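Local atomic coordinates of multicopper oxidase (Arthrobacter sp. FB24, PDB entry 3GDC), a protein that probably oxidises phenolic or similar substrates at its copper centres and passes the electrons on to dioxygen, as laccases do. Residues Thr124-His129 with Val152-Gly157; Tyr231-Met236 with Gly251-Leu256; Asn170-Asp175 with Phe182-Gly187; Asp178-Tyr183 with Glu214-Asn219. All blocks are in the same frame, centred on the assembly; numbering follows the deposited sequence.

Contact 1 of 4, residues Thr124-His129 with Val152-Gly157; sequences TPFGTH and VEPKEG
Phe126 and Pro154 meet through a CH-pi contact: Pro154 CB lies 3.8 Å from the centroid of the Phe126 ring and 18° off its normal, so the proline comes over a face, displaced toward the CG and CD1 rim. The two side chains cross at about a right angle. With Phe126 CG set between the backbone N and the carbonyl carbon (chi1 80°), the ring is turned onto the proline. Val152 meets both Phe126 and His129 by its two branches: CG1 is 3.7 Å from Phe126 CA, and CG2 lies at the edge of the His129 ring, 4.0 Å from CD2. The backbones of Gly127 and Val152 form an antiparallel hydrogen-bonded pair, with Gly127 N 2.9 Å from Val152 O and the reverse bond between Val152 N and Gly127 O equally short. Further out, His129 NE2 donates to Pro125 O at 2.9 Å; the oxygen lies close to the imidazole plane, whereas the nitrogen stands above the carbonyl plane. This bond ties the imidazole to the backbone just after the cis peptide that precedes Pro125. The other ring nitrogen, ND1, is met by Arg253 NH2, and Phe227 of the second subunit packs against the same ring. Strand 127-132 runs on to the copper ligand His132. With NE2 donating and ND1 accepting, the bonding is consistent with an imidazole fixed in both rotation and tautomer between the two domains.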
loop_
_atom_site.group_PDB
_atom_site.type_symbol
_atom_site.label_atom_id
_atom_site.label_comp_id
_atom_site.label_asym_id
_atom_site.label_seq_id
_atom_site.Cartn_x
_atom_site.Cartn_y
_atom_site.Cartn_z
ATOM N N THR A 124 -3.620 25.452 5.157
ATOM C CA THR A 124 -2.298 25.079 4.651
ATOM C C THR A 124 -1.966 23.640 5.041
ATOM O O THR A 124 -2.391 23.188 6.104
ATOM C CB THR A 124 -1.169 25.942 5.263
ATOM O OG1 THR A 124 -1.685 27.202 5.697
ATOM C CG2 THR A 124 -0.074 26.153 4.243
ATOM N N PRO A 125 -1.222 22.908 4.185
ATOM C CA PRO A 125 -0.854 23.237 2.809
ATOM C C PRO A 125 -2.046 23.000 1.904
ATOM O O PRO A 125 -3.040 22.413 2.347
ATOM C CB PRO A 125 0.256 22.223 2.497
ATOM C CG PRO A 125 -0.121 21.030 3.330
ATOM C CD PRO A 125 -0.650 21.617 4.605
ATOM N N PHE A 126 -1.970 23.454 0.660
ATOM C CA PHE A 126 -3.004 23.076 -0.287
ATOM C C PHE A 126 -3.000 21.559 -0.470
ATOM O O PHE A 126 -1.961 20.899 -0.326
ATOM C CB PHE A 126 -2.917 23.854 -1.607
ATOM C CG PHE A 126 -1.886 23.353 -2.593
ATOM C CD1 PHE A 126 -2.148 22.247 -3.408
ATOM C CD2 PHE A 126 -0.680 24.033 -2.763
ATOM C CE1 PHE A 126 -1.208 21.812 -4.348
ATOM C CE2 PHE A 126 0.271 23.597 -3.703
ATOM C CZ PHE A 126 0.001 22.492 -4.493
ATOM N N GLY A 127 -4.181 21.021 -0.722
ATOM C CA GLY A 127 -4.330 19.592 -0.936
ATOM C C GLY A 127 -5.668 19.075 -0.478
ATOM O O GLY A 127 -6.587 19.836 -0.169
ATOM N N THR A 128 -5.775 17.754 -0.464
ATOM C CA THR A 128 -6.996 17.073 -0.064
ATOM C C THR A 128 -6.726 16.452 1.288
ATOM O O THR A 128 -5.836 15.599 1.425
ATOM C CB THR A 128 -7.360 16.015 -1.119
ATOM O OG1 THR A 128 -7.632 16.680 -2.357
ATOM C CG2 THR A 128 -8.551 15.175 -0.698
ATOM N N HIS A 129 -7.474 16.907 2.294
ATOM C CA HIS A 129 -7.236 16.508 3.670
ATOM C C HIS A 129 -8.531 15.985 4.298
ATOM O O HIS A 129 -9.512 15.708 3.593
ATOM C CB HIS A 129 -6.643 17.682 4.476
ATOM C CG HIS A 129 -5.505 18.378 3.791
ATOM N ND1 HIS A 129 -4.313 17.747 3.492
ATOM C CD2 HIS A 129 -5.372 19.658 3.356
ATOM C CE1 HIS A 129 -3.503 18.604 2.894
ATOM N NE2 HIS A 129 -4.122 19.770 2.800
ATOM N N VAL A 152 -8.429 22.000 0.516
ATOM C CA VAL A 152 -7.769 23.307 0.407
ATOM C C VAL A 152 -7.273 23.490 -1.026
ATOM O O VAL A 152 -6.319 22.827 -1.457
ATOM C CB VAL A 152 -6.601 23.456 1.402
ATOM C CG1 VAL A 152 -5.905 24.824 1.243
ATOM C CG2 VAL A 152 -7.063 23.267 2.838
ATOM N N GLU A 153 -7.952 24.364 -1.763
ATOM C CA GLU A 153 -7.622 24.663 -3.150
ATOM C C GLU A 153 -6.330 25.483 -3.251
ATOM O O GLU A 153 -6.180 26.488 -2.549
ATOM C CB GLU A 153 -8.775 25.426 -3.805
ATOM C CG GLU A 153 -8.677 25.532 -5.331
ATOM C CD GLU A 153 -9.294 24.332 -6.043
ATOM O OE1 GLU A 153 -10.342 24.503 -6.708
ATOM O OE2 GLU A 153 -8.749 23.216 -5.932
ATOM N N PRO A 154 -5.388 25.050 -4.105
ATOM C CA PRO A 154 -4.188 25.856 -4.347
ATOM C C PRO A 154 -4.520 27.254 -4.864
ATOM O O PRO A 154 -5.452 27.425 -5.664
ATOM C CB PRO A 154 -3.425 25.058 -5.417
ATOM C CG PRO A 154 -4.421 24.086 -5.985
ATOM C CD PRO A 154 -5.349 23.778 -4.851
ATOM N N LYS A 155 -3.770 28.237 -4.384
ATOM C CA LYS A 155 -3.885 29.609 -4.860
ATOM C C LYS A 155 -3.597 29.658 -6.366
ATOM O O LYS A 155 -4.297 30.340 -7.117
ATOM C CB LYS A 155 -2.931 30.516 -4.068
ATOM C CG LYS A 155 -2.974 31.996 -4.428
ATOM C CD LYS A 155 -4.181 32.711 -3.823
ATOM C CE LYS A 155 -4.175 34.199 -4.177
ATOM N NZ LYS A 155 -4.536 34.474 -5.602
ATOM N N GLU A 156 -2.586 28.908 -6.803
ATOM C CA GLU A 156 -2.188 28.901 -8.212
ATOM C C GLU A 156 -1.793 27.514 -8.730
ATOM O O GLU A 156 -1.008 26.802 -8.095
ATOM C CB GLU A 156 -1.059 29.915 -8.439
ATOM C CG GLU A 156 -1.563 31.327 -8.793
ATOM C CD GLU A 156 -0.943 32.439 -7.948
ATOM O OE1 GLU A 156 -0.141 32.135 -7.030
ATOM O OE2 GLU A 156 -1.274 33.626 -8.200
ATOM N N GLY A 157 -2.367 27.131 -9.871
ATOM C CA GLY A 157 -1.876 25.986 -10.633
ATOM C C GLY A 157 -2.807 24.834 -10.986
ATOM O O GLY A 157 -2.376 23.901 -11.668
HETATM O O HOH W 1 -7.185 19.963 -3.132
#

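Contact 2 of 4, residues Tyr231-Met236 with Gly251-Leu256; sequences YPTGTM and GQRGIL
Tyr231 and Ile255 face each other as an antiparallel hydrogen-bonded pair, Tyr231 N lying 2.8 Å from Ile255 O, Pro232 with Gly254 follows as a non-hydrogen-bonded pair, and a type II turn from Tyr231 to Gly234, overlapped by a type I' turn from Pro232 to Thr235, takes the chain out of the strand. Thr233 N closes this end on Arg253 O at 2.7 Å. Tyr231 O is gripped twice, by Ile255 N at 2.9 Å and by Gly234 N within the turn, the donors arriving from opposite faces of its plane. Glycines make this closeness possible: a side chain at Gly254 would clash with Tyr231 O, and Ile255 CD1 rests 3.7 Å from Gly234 CA. Thr233 CG2 sits over one face of the Arg253 guanidinium, 3.2 Å above its plane and toward the NE and NH2 rim. The arginine chain bends at chi2 (-78°), bringing NH1 within 2.8 Å of Gly251 O, its own segment's carbonyl. NE binds Thr128 O, and NH1 also forms a salt bridge with Asp244 of the second subunit. An alanine at Arg253 would remove the guanidinium and is likely to leave that aspartate without its mate and His129 freer to turn. Such an end of a cupredoxin sheet, locked to the neighbouring domain and subunit, fits the trimeric build of two-domain multicopper oxidases.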
loop_
_atom_site.group_PDB
_atom_site.type_symbol
_atom_site.label_atom_id
_atom_site.label_comp_id
_atom_site.label_asym_id
_atom_site.label_seq_id
_atom_site.Cartn_x
_atom_site.Cartn_y
_atom_site.Cartn_z
ATOM N N TYR A 231 -3.188 11.978 -7.788
ATOM C CA TYR A 231 -2.358 12.941 -7.076
ATOM C C TYR A 231 -2.464 12.673 -5.586
ATOM O O TYR A 231 -3.433 13.110 -4.965
ATOM C CB TYR A 231 -2.837 14.376 -7.333
ATOM C CG TYR A 231 -2.894 14.807 -8.773
ATOM C CD1 TYR A 231 -1.946 15.688 -9.284
ATOM C CD2 TYR A 231 -3.918 14.377 -9.613
ATOM C CE1 TYR A 231 -1.998 16.099 -10.595
ATOM C CE2 TYR A 231 -3.986 14.792 -10.945
ATOM C CZ TYR A 231 -3.021 15.649 -11.421
ATOM O OH TYR A 231 -3.068 16.075 -12.719
ATOM N N PRO A 232 -1.491 11.936 -5.014
ATOM C CA PRO A 232 -1.529 11.551 -3.601
ATOM C C PRO A 232 -1.609 12.784 -2.707
ATOM O O PRO A 232 -0.813 13.708 -2.872
ATOM C CB PRO A 232 -0.194 10.826 -3.375
ATOM C CG PRO A 232 0.351 10.537 -4.707
ATOM C CD PRO A 232 -0.318 11.393 -5.725
ATOM N N THR A 233 -2.579 12.787 -1.793
ATOM C CA THR A 233 -2.849 13.897 -0.865
ATOM C C THR A 233 -3.232 15.220 -1.572
ATOM O O THR A 233 -3.464 16.234 -0.901
ATOM C CB THR A 233 -1.671 14.107 0.151
ATOM O OG1 THR A 233 -1.090 12.831 0.483
ATOM C CG2 THR A 233 -2.172 14.779 1.451
ATOM N N GLY A 234 -3.281 15.210 -2.907
ATOM C CA GLY A 234 -3.561 16.406 -3.700
ATOM C C GLY A 234 -2.590 17.574 -3.512
ATOM O O GLY A 234 -2.899 18.712 -3.881
ATOM N N THR A 235 -1.407 17.283 -2.976
ATOM C CA THR A 235 -0.439 18.310 -2.593
ATOM C C THR A 235 0.516 18.729 -3.718
ATOM O O THR A 235 1.259 19.711 -3.577
ATOM C CB THR A 235 0.408 17.849 -1.395
ATOM O OG1 THR A 235 0.960 16.554 -1.677
ATOM C CG2 THR A 235 -0.425 17.802 -0.129
ATOM N N MET A 236 0.514 17.986 -4.822
ATOM C CA MET A 236 1.372 18.317 -5.956
ATOM C C MET A 236 0.544 18.553 -7.199
ATOM O O MET A 236 -0.554 18.007 -7.340
ATOM C CB MET A 236 2.414 17.224 -6.207
ATOM C CG MET A 236 3.442 17.098 -5.108
ATOM S SD MET A 236 4.778 15.969 -5.534
ATOM C CE MET A 236 5.557 15.806 -3.939
ATOM N N GLY A 251 -6.352 7.284 6.581
ATOM C CA GLY A 251 -5.628 8.553 6.679
ATOM C C GLY A 251 -5.058 8.997 5.345
ATOM O O GLY A 251 -4.774 10.179 5.176
ATOM N N GLN A 252 -4.890 8.067 4.396
ATOM C CA GLN A 252 -4.459 8.443 3.048
ATOM C C GLN A 252 -5.642 8.906 2.205
ATOM O O GLN A 252 -6.781 8.509 2.433
ATOM C CB GLN A 252 -3.680 7.326 2.324
ATOM C CG GLN A 252 -2.288 7.042 2.916
ATOM C CD GLN A 252 -1.482 6.020 2.122
ATOM O OE1 GLN A 252 -0.306 6.243 1.809
ATOM N NE2 GLN A 252 -2.102 4.908 1.789
ATOM N N ARG A 253 -5.342 9.751 1.236
ATOM C CA ARG A 253 -6.355 10.403 0.414
ATOM C C ARG A 253 -5.646 11.024 -0.771
ATOM O O ARG A 253 -4.417 11.129 -0.775
ATOM C CB ARG A 253 -7.175 11.433 1.217
ATOM C CG ARG A 253 -6.436 12.718 1.622
ATOM C CD ARG A 253 -5.529 12.484 2.816
ATOM N NE ARG A 253 -4.929 13.732 3.302
ATOM C CZ ARG A 253 -4.036 13.809 4.283
ATOM N NH1 ARG A 253 -3.625 12.715 4.921
ATOM N NH2 ARG A 253 -3.550 14.997 4.636
ATOM N N GLY A 254 -6.403 11.402 -1.792
ATOM C CA GLY A 254 -5.801 11.977 -2.989
ATOM C C GLY A 254 -6.833 12.454 -3.979
ATOM O O GLY A 254 -8.039 12.352 -3.732
ATOM N N ILE A 255 -6.358 12.980 -5.099
ATOM C CA ILE A 255 -7.234 13.429 -6.161
ATOM C C ILE A 255 -7.107 12.494 -7.354
ATOM O O ILE A 255 -5.990 12.135 -7.740
ATOM C CB ILE A 255 -6.907 14.875 -6.603
ATOM C CG1 ILE A 255 -7.063 15.822 -5.408
ATOM C CG2 ILE A 255 -7.794 15.284 -7.776
ATOM C CD1 ILE A 255 -6.603 17.267 -5.676
ATOM N N LEU A 256 -8.253 12.097 -7.911
ATOM C CA LEU A 256 -8.282 11.379 -9.182
ATOM C C LEU A 256 -8.846 12.308 -10.243
ATOM O O LEU A 256 -9.834 13.007 -9.995
ATOM C CB LEU A 256 -9.153 10.118 -9.133
ATOM C CG LEU A 256 -9.557 9.296 -7.907
ATOM C CD1 LEU A 256 -9.776 7.850 -8.325
ATOM C CD2 LEU A 256 -8.625 9.371 -6.709
HETATM O O HOH W 2 -2.264 10.182 0.937
#

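Contact 3 of 4, residues Asn170-Asp175 with Phe182-Gly187. With CA (calcium ion), chain H.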
loop_
_atom_site.group_PDB
_atom_site.type_symbol
_atom_site.label_atom_id
_atom_site.label_comp_id
_atom_site.label_asym_id
_atom_site.label_seq_id
_atom_site.Cartn_x
_atom_site.Cartn_y
_atom_site.Cartn_z
ATOM N N ASN A 170 -15.735 4.344 3.821
ATOM C CA ASN A 170 -15.798 3.961 5.225
ATOM C C ASN A 170 -16.294 2.530 5.433
ATOM O O ASN A 170 -16.534 1.789 4.467
ATOM C CB ASN A 170 -16.696 4.934 6.015
ATOM C CG ASN A 170 -18.173 4.816 5.629
ATOM O OD1 ASN A 170 -18.530 3.990 4.792
ATOM N ND2 ASN A 170 -19.032 5.631 6.244
ATOM N N GLY A 171 -16.438 2.168 6.703
ATOM C CA GLY A 171 -16.941 0.859 7.098
ATOM C C GLY A 171 -17.857 1.022 8.285
ATOM O O GLY A 171 -17.757 2.002 9.037
ATOM N N TYR A 172 -18.753 0.056 8.458
ATOM C CA TYR A 172 -19.674 0.056 9.579
ATOM C C TYR A 172 -19.526 -1.225 10.369
ATOM O O TYR A 172 -19.726 -2.317 9.836
ATOM C CB TYR A 172 -21.122 0.216 9.112
ATOM C CG TYR A 172 -21.396 1.573 8.499
ATOM C CD1 TYR A 172 -21.466 2.716 9.302
ATOM C CD2 TYR A 172 -21.546 1.716 7.123
ATOM C CE1 TYR A 172 -21.699 3.969 8.749
ATOM C CE2 TYR A 172 -21.781 2.969 6.551
ATOM C CZ TYR A 172 -21.854 4.091 7.383
ATOM O OH TYR A 172 -22.068 5.334 6.856
ATOM N N ASN A 173 -19.132 -1.055 11.627
ATOM C CA ASN A 173 -19.022 -2.133 12.593
ATOM C C ASN A 173 -20.316 -2.158 13.399
ATOM O O ASN A 173 -20.515 -1.353 14.320
ATOM C CB ASN A 173 -17.796 -1.898 13.485
ATOM C CG ASN A 173 -17.580 -3.007 14.507
ATOM O OD1 ASN A 173 -18.383 -3.942 14.619
ATOM N ND2 ASN A 173 -16.487 -2.908 15.253
ATOM N N THR A 174 -21.211 -3.067 13.028
ATOM C CA THR A 174 -22.560 -3.080 13.589
ATOM C C THR A 174 -22.738 -4.037 14.779
ATOM O O THR A 174 -23.644 -3.844 15.586
ATOM C CB THR A 174 -23.612 -3.401 12.511
ATOM O OG1 THR A 174 -23.385 -4.721 12.011
ATOM C CG2 THR A 174 -23.516 -2.413 11.343
ATOM N N ASP A 175 -21.892 -5.060 14.890
ATOM C CA ASP A 175 -22.111 -6.112 15.893
ATOM C C ASP A 175 -20.981 -6.254 16.916
ATOM O O ASP A 175 -20.882 -7.272 17.606
ATOM C CB ASP A 175 -22.412 -7.467 15.215
ATOM C CG ASP A 175 -21.252 -7.989 14.355
ATOM O OD1 ASP A 175 -20.074 -7.633 14.601
ATOM O OD2 ASP A 175 -21.526 -8.785 13.423
ATOM N N PHE A 182 -20.449 -3.820 7.035
ATOM C CA PHE A 182 -20.765 -3.129 5.784
ATOM C C PHE A 182 -19.706 -2.088 5.421
ATOM O O PHE A 182 -18.912 -1.662 6.268
ATOM C CB PHE A 182 -22.133 -2.445 5.856
ATOM C CG PHE A 182 -23.266 -3.398 6.135
ATOM C CD1 PHE A 182 -23.839 -4.133 5.100
ATOM C CD2 PHE A 182 -23.725 -3.583 7.430
ATOM C CE1 PHE A 182 -24.877 -5.039 5.360
ATOM C CE2 PHE A 182 -24.763 -4.490 7.697
ATOM C CZ PHE A 182 -25.334 -5.210 6.656
ATOM N N TYR A 183 -19.716 -1.694 4.155
ATOM C CA TYR A 183 -18.760 -0.714 3.610
ATOM C C TYR A 183 -19.513 0.248 2.725
ATOM O O TYR A 183 -20.559 -0.091 2.175
ATOM C CB TYR A 183 -17.664 -1.419 2.806
ATOM C CG TYR A 183 -16.854 -2.401 3.628
ATOM C CD1 TYR A 183 -15.647 -2.025 4.200
ATOM C CD2 TYR A 183 -17.313 -3.711 3.852
ATOM C CE1 TYR A 183 -14.892 -2.921 4.965
ATOM C CE2 TYR A 183 -16.577 -4.611 4.620
ATOM C CZ TYR A 183 -15.366 -4.210 5.175
ATOM O OH TYR A 183 -14.625 -5.097 5.919
ATOM N N SER A 184 -19.018 1.476 2.594
ATOM C CA SER A 184 -19.709 2.421 1.731
ATOM C C SER A 184 -18.753 3.436 1.135
ATOM O O SER A 184 -17.614 3.558 1.577
ATOM C CB SER A 184 -20.853 3.128 2.486
ATOM O OG SER A 184 -20.435 4.340 3.109
ATOM N N VAL A 185 -19.229 4.114 0.094
ATOM C CA VAL A 185 -18.688 5.412 -0.273
ATOM C C VAL A 185 -19.762 6.462 0.002
ATOM O O VAL A 185 -20.901 6.358 -0.470
ATOM C CB VAL A 185 -18.137 5.467 -1.724
ATOM C CG1 VAL A 185 -19.083 4.802 -2.735
ATOM C CG2 VAL A 185 -17.853 6.917 -2.135
ATOM N N ASN A 186 -19.406 7.462 0.805
ATOM C CA ASN A 186 -20.339 8.537 1.160
ATOM C C ASN A 186 -21.565 8.185 2.002
ATOM O O ASN A 186 -22.542 8.922 2.020
ATOM C CB ASN A 186 -20.698 9.374 -0.085
ATOM C CG ASN A 186 -19.541 10.221 -0.546
ATOM O OD1 ASN A 186 -18.514 10.294 0.138
ATOM N ND2 ASN A 186 -19.687 10.871 -1.699
ATOM N N GLY A 187 -21.501 7.065 2.718
ATOM C CA GLY A 187 -22.418 6.829 3.820
ATOM C C GLY A 187 -23.322 5.618 3.760
ATOM O O GLY A 187 -23.631 5.046 4.805
HETATM CA CA CA H . -18.210 -6.223 13.821
#
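Tyr172 reaches across to Gly187, its hydroxyl donating to the glycine carbonyl with OH 2.6 Å from Gly187 O. The carbonyl is met well off its axis, at a C=O...donor angle of 118°, and the oxygen lies at the edge of the tyrosine ring. Close by, Ser184 OG accepts from Gly187 N at 3.0 Å, an ST motif that ties Gly187 to the strand end beside the phenol. Asn170 and Ser184 exchange two backbone hydrogen bonds as an antiparallel hydrogen-bonded pair, and at Gly171 and Tyr183 the CA atoms come to 4.2 Å in a non-hydrogen-bonded pair. Toward the other end, Phe182 N stands a long 3.3 Å from Tyr172 O, although the partner bond from Tyr172 N to Phe182 O is short at 2.8 Å. Side-chain packing is slacker there: Thr174 CG2 touches only the edge of the Phe182 ring, 4.1 Å from CD2, the side chains crossing at about a right angle. Beyond lies the more open calcium turn, where Asn173 OD1 binds the ion at 2.4 Å and Asp175 OD1 at 2.5 Å; Gly176, Asp179 and Glu181 complete the site. The strands form a hairpin, antiparallel at 148°, with 182-185 outermost in its sheet within the chain. Ile48 of strand 33-49 covers Tyr172, Thr174 and Phe182, while helix 13-18 packs on Asn186.

Contact 4 of 4, residues Asp178-Tyr183 with Glu214-Asn219; sequences DDNEFY and EYDPIN. With CA (calcium ion), chain H.
Tyr183 and Asp216 cross at about a right angle, the phenol ring and the carboxylate turned 40° apart. The hydroxyl donates to the carboxylate, OH lying 2.8 Å from Asp216 OD2, and OD2, at the edge of the ring, is met on its syn side but well out of the carboxylate plane. Asp216 CG stands anti to its carbonyl carbon, beside the backbone N (chi1 -64°), which turns the carboxylate to the tyrosine. A water accepts from Asn180 N at 2.8 Å and approaches OD2 as well. Replacing Asp216 with an alanine would probably leave the Tyr183 hydroxyl without its acceptor and the water less firmly placed. Asp179 and Glu181 of this segment belong to the calcium site: Asp179 binds through both O and OD1, Glu181 binds through both carboxylate oxygens, and Glu181 with Phe182 opposite Tyr172 makes a classic beta bulge that leads into the strand. The Asn180 amide meets the edge of the Tyr215 ring with the planes 63° apart. Tyr215 CB packs 3.4 Å from Asp178 O, while Glu214 CG lies 3.5 Å above the tyrosine ring, over its centre. Glu214 OE2 accepts a hydrogen bond from Tyr215 N at 2.8 Å, and its OE1 is bonded to Thr273 of the second subunit.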
loop_
_atom_site.group_PDB
_atom_site.type_symbol
_atom_site.label_atom_id
_atom_site.label_comp_id
_atom_site.label_asym_id
_atom_site.label_seq_id
_atom_site.Cartn_x
_atom_site.Cartn_y
_atom_site.Cartn_z
ATOM N N ASP A 178 -13.799 -6.602 16.134
ATOM C CA ASP A 178 -12.777 -5.836 15.428
ATOM C C ASP A 178 -12.973 -5.909 13.920
ATOM O O ASP A 178 -12.019 -5.766 13.152
ATOM C CB ASP A 178 -11.381 -6.354 15.812
ATOM C CG ASP A 178 -11.069 -7.733 15.213
ATOM O OD1 ASP A 178 -12.007 -8.535 14.974
ATOM O OD2 ASP A 178 -9.870 -8.017 14.980
ATOM N N ASP A 179 -14.217 -6.133 13.505
ATOM C CA ASP A 179 -14.538 -6.330 12.095
ATOM C C ASP A 179 -15.700 -5.471 11.622
ATOM O O ASP A 179 -16.587 -5.118 12.401
ATOM C CB ASP A 179 -14.815 -7.817 11.794
ATOM C CG ASP A 179 -15.952 -8.414 12.635
ATOM O OD1 ASP A 179 -16.459 -7.774 13.590
ATOM O OD2 ASP A 179 -16.348 -9.564 12.330
ATOM N N ASN A 180 -15.678 -5.136 10.339
ATOM C CA ASN A 180 -16.772 -4.407 9.707
ATOM C C ASN A 180 -17.781 -5.358 9.094
ATOM O O ASN A 180 -17.407 -6.429 8.612
ATOM C CB ASN A 180 -16.222 -3.493 8.624
ATOM C CG ASN A 180 -15.371 -2.375 9.196
ATOM O OD1 ASN A 180 -14.206 -2.211 8.830
ATOM N ND2 ASN A 180 -15.948 -1.618 10.119
ATOM N N GLU A 181 -19.041 -4.947 9.087
ATOM C CA GLU A 181 -20.132 -5.736 8.496
ATOM C C GLU A 181 -20.601 -5.142 7.171
ATOM O O GLU A 181 -21.090 -5.865 6.283
ATOM C CB GLU A 181 -21.297 -5.844 9.485
ATOM C CG GLU A 181 -21.074 -6.856 10.617
ATOM C CD GLU A 181 -19.931 -6.494 11.545
ATOM O OE1 GLU A 181 -20.004 -5.430 12.196
ATOM O OE2 GLU A 181 -18.956 -7.280 11.652
ATOM N N PHE A 182 -20.449 -3.820 7.035
ATOM C CA PHE A 182 -20.765 -3.129 5.784
ATOM C C PHE A 182 -19.706 -2.088 5.421
ATOM O O PHE A 182 -18.912 -1.662 6.268
ATOM C CB PHE A 182 -22.133 -2.445 5.856
ATOM C CG PHE A 182 -23.266 -3.398 6.135
ATOM C CD1 PHE A 182 -23.839 -4.133 5.100
ATOM C CD2 PHE A 182 -23.725 -3.583 7.430
ATOM C CE1 PHE A 182 -24.877 -5.039 5.360
ATOM C CE2 PHE A 182 -24.763 -4.490 7.697
ATOM C CZ PHE A 182 -25.334 -5.210 6.656
ATOM N N TYR A 183 -19.716 -1.694 4.155
ATOM C CA TYR A 183 -18.760 -0.714 3.610
ATOM C C TYR A 183 -19.513 0.248 2.725
ATOM O O TYR A 183 -20.559 -0.091 2.175
ATOM C CB TYR A 183 -17.664 -1.419 2.806
ATOM C CG TYR A 183 -16.854 -2.401 3.628
ATOM C CD1 TYR A 183 -15.647 -2.025 4.200
ATOM C CD2 TYR A 183 -17.313 -3.711 3.852
ATOM C CE1 TYR A 183 -14.892 -2.921 4.965
ATOM C CE2 TYR A 183 -16.577 -4.611 4.620
ATOM C CZ TYR A 183 -15.366 -4.210 5.175
ATOM O OH TYR A 183 -14.625 -5.097 5.919
ATOM N N GLU A 214 -11.896 2.006 9.221
ATOM C CA GLU A 214 -11.286 1.507 10.438
ATOM C C GLU A 214 -11.227 -0.027 10.389
ATOM O O GLU A 214 -11.960 -0.664 9.606
ATOM C CB GLU A 214 -12.082 2.002 11.660
ATOM C CG GLU A 214 -11.478 1.645 13.022
ATOM C CD GLU A 214 -10.027 2.090 13.134
ATOM O OE1 GLU A 214 -9.813 3.285 13.433
ATOM O OE2 GLU A 214 -9.117 1.256 12.888
ATOM N N TYR A 215 -10.325 -0.598 11.196
ATOM C CA TYR A 215 -10.183 -2.056 11.406
ATOM C C TYR A 215 -9.417 -2.764 10.277
ATOM O O TYR A 215 -8.388 -3.407 10.527
ATOM C CB TYR A 215 -11.540 -2.725 11.720
ATOM C CG TYR A 215 -12.286 -2.081 12.880
ATOM C CD1 TYR A 215 -11.803 -2.177 14.185
ATOM C CD2 TYR A 215 -13.475 -1.379 12.668
ATOM C CE1 TYR A 215 -12.474 -1.577 15.243
ATOM C CE2 TYR A 215 -14.155 -0.772 13.728
ATOM C CZ TYR A 215 -13.651 -0.882 15.008
ATOM O OH TYR A 215 -14.318 -0.290 16.062
ATOM N N ASP A 216 -9.907 -2.644 9.046
ATOM C CA ASP A 216 -9.208 -3.184 7.877
ATOM C C ASP A 216 -8.023 -2.282 7.512
ATOM O O ASP A 216 -8.181 -1.065 7.435
ATOM C CB ASP A 216 -10.166 -3.296 6.693
ATOM C CG ASP A 216 -11.290 -4.293 6.939
ATOM O OD1 ASP A 216 -11.005 -5.514 6.980
ATOM O OD2 ASP A 216 -12.455 -3.859 7.069
ATOM N N PRO A 217 -6.834 -2.871 7.281
ATOM C CA PRO A 217 -5.641 -2.033 7.098
ATOM C C PRO A 217 -5.560 -1.243 5.783
ATOM O O PRO A 217 -4.850 -0.241 5.723
ATOM C CB PRO A 217 -4.484 -3.039 7.188
ATOM C CG PRO A 217 -5.085 -4.347 6.769
ATOM C CD PRO A 217 -6.523 -4.315 7.204
ATOM N N ILE A 218 -6.259 -1.684 4.736
ATOM C CA ILE A 218 -6.146 -1.001 3.446
ATOM C C ILE A 218 -7.456 -1.029 2.666
ATOM O O ILE A 218 -8.235 -1.988 2.752
ATOM C CB ILE A 218 -4.942 -1.538 2.601
ATOM C CG1 ILE A 218 -4.599 -0.591 1.437
ATOM C CG2 ILE A 218 -5.202 -2.965 2.104
ATOM C CD1 ILE A 218 -3.134 -0.625 1.002
ATOM N N ASN A 219 -7.698 0.051 1.933
ATOM C CA ASN A 219 -8.857 0.138 1.058
ATOM C C ASN A 219 -8.348 0.353 -0.357
ATOM O O ASN A 219 -7.176 0.680 -0.555
ATOM C CB ASN A 219 -9.795 1.271 1.496
ATOM C CG ASN A 219 -11.259 0.987 1.168
ATOM O OD1 ASN A 219 -11.575 0.211 0.251
ATOM N ND2 ASN A 219 -12.163 1.618 1.924
HETATM CA CA CA H . -18.210 -6.223 13.821
HETATM O O HOH W 3 -13.379 -6.055 8.966
#

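How the contacts relate
Contact 2 is the buried one of the pair at the domain boundary, whereas contact 1, which touches it through Thr128 and Arg253, is only partly buried; both mix strand pairing with side-chain packing. Across the chain's centre from contact 1, with centres about 29 Å from its own, lie contacts 3 and 4. These two share Phe182 and Tyr183 and one calcium ion, each supplying some of its ligands. Contact 3 is mainly backbone pairing within a hairpin that is largely buried, while contact 4 is more exposed, lacks strand pairing, and relies on polar side chains and water. Contacts 2, 3 and 4 all reach the same six-stranded sheet; contacts 1, 2 and 4 also touch the second subunit.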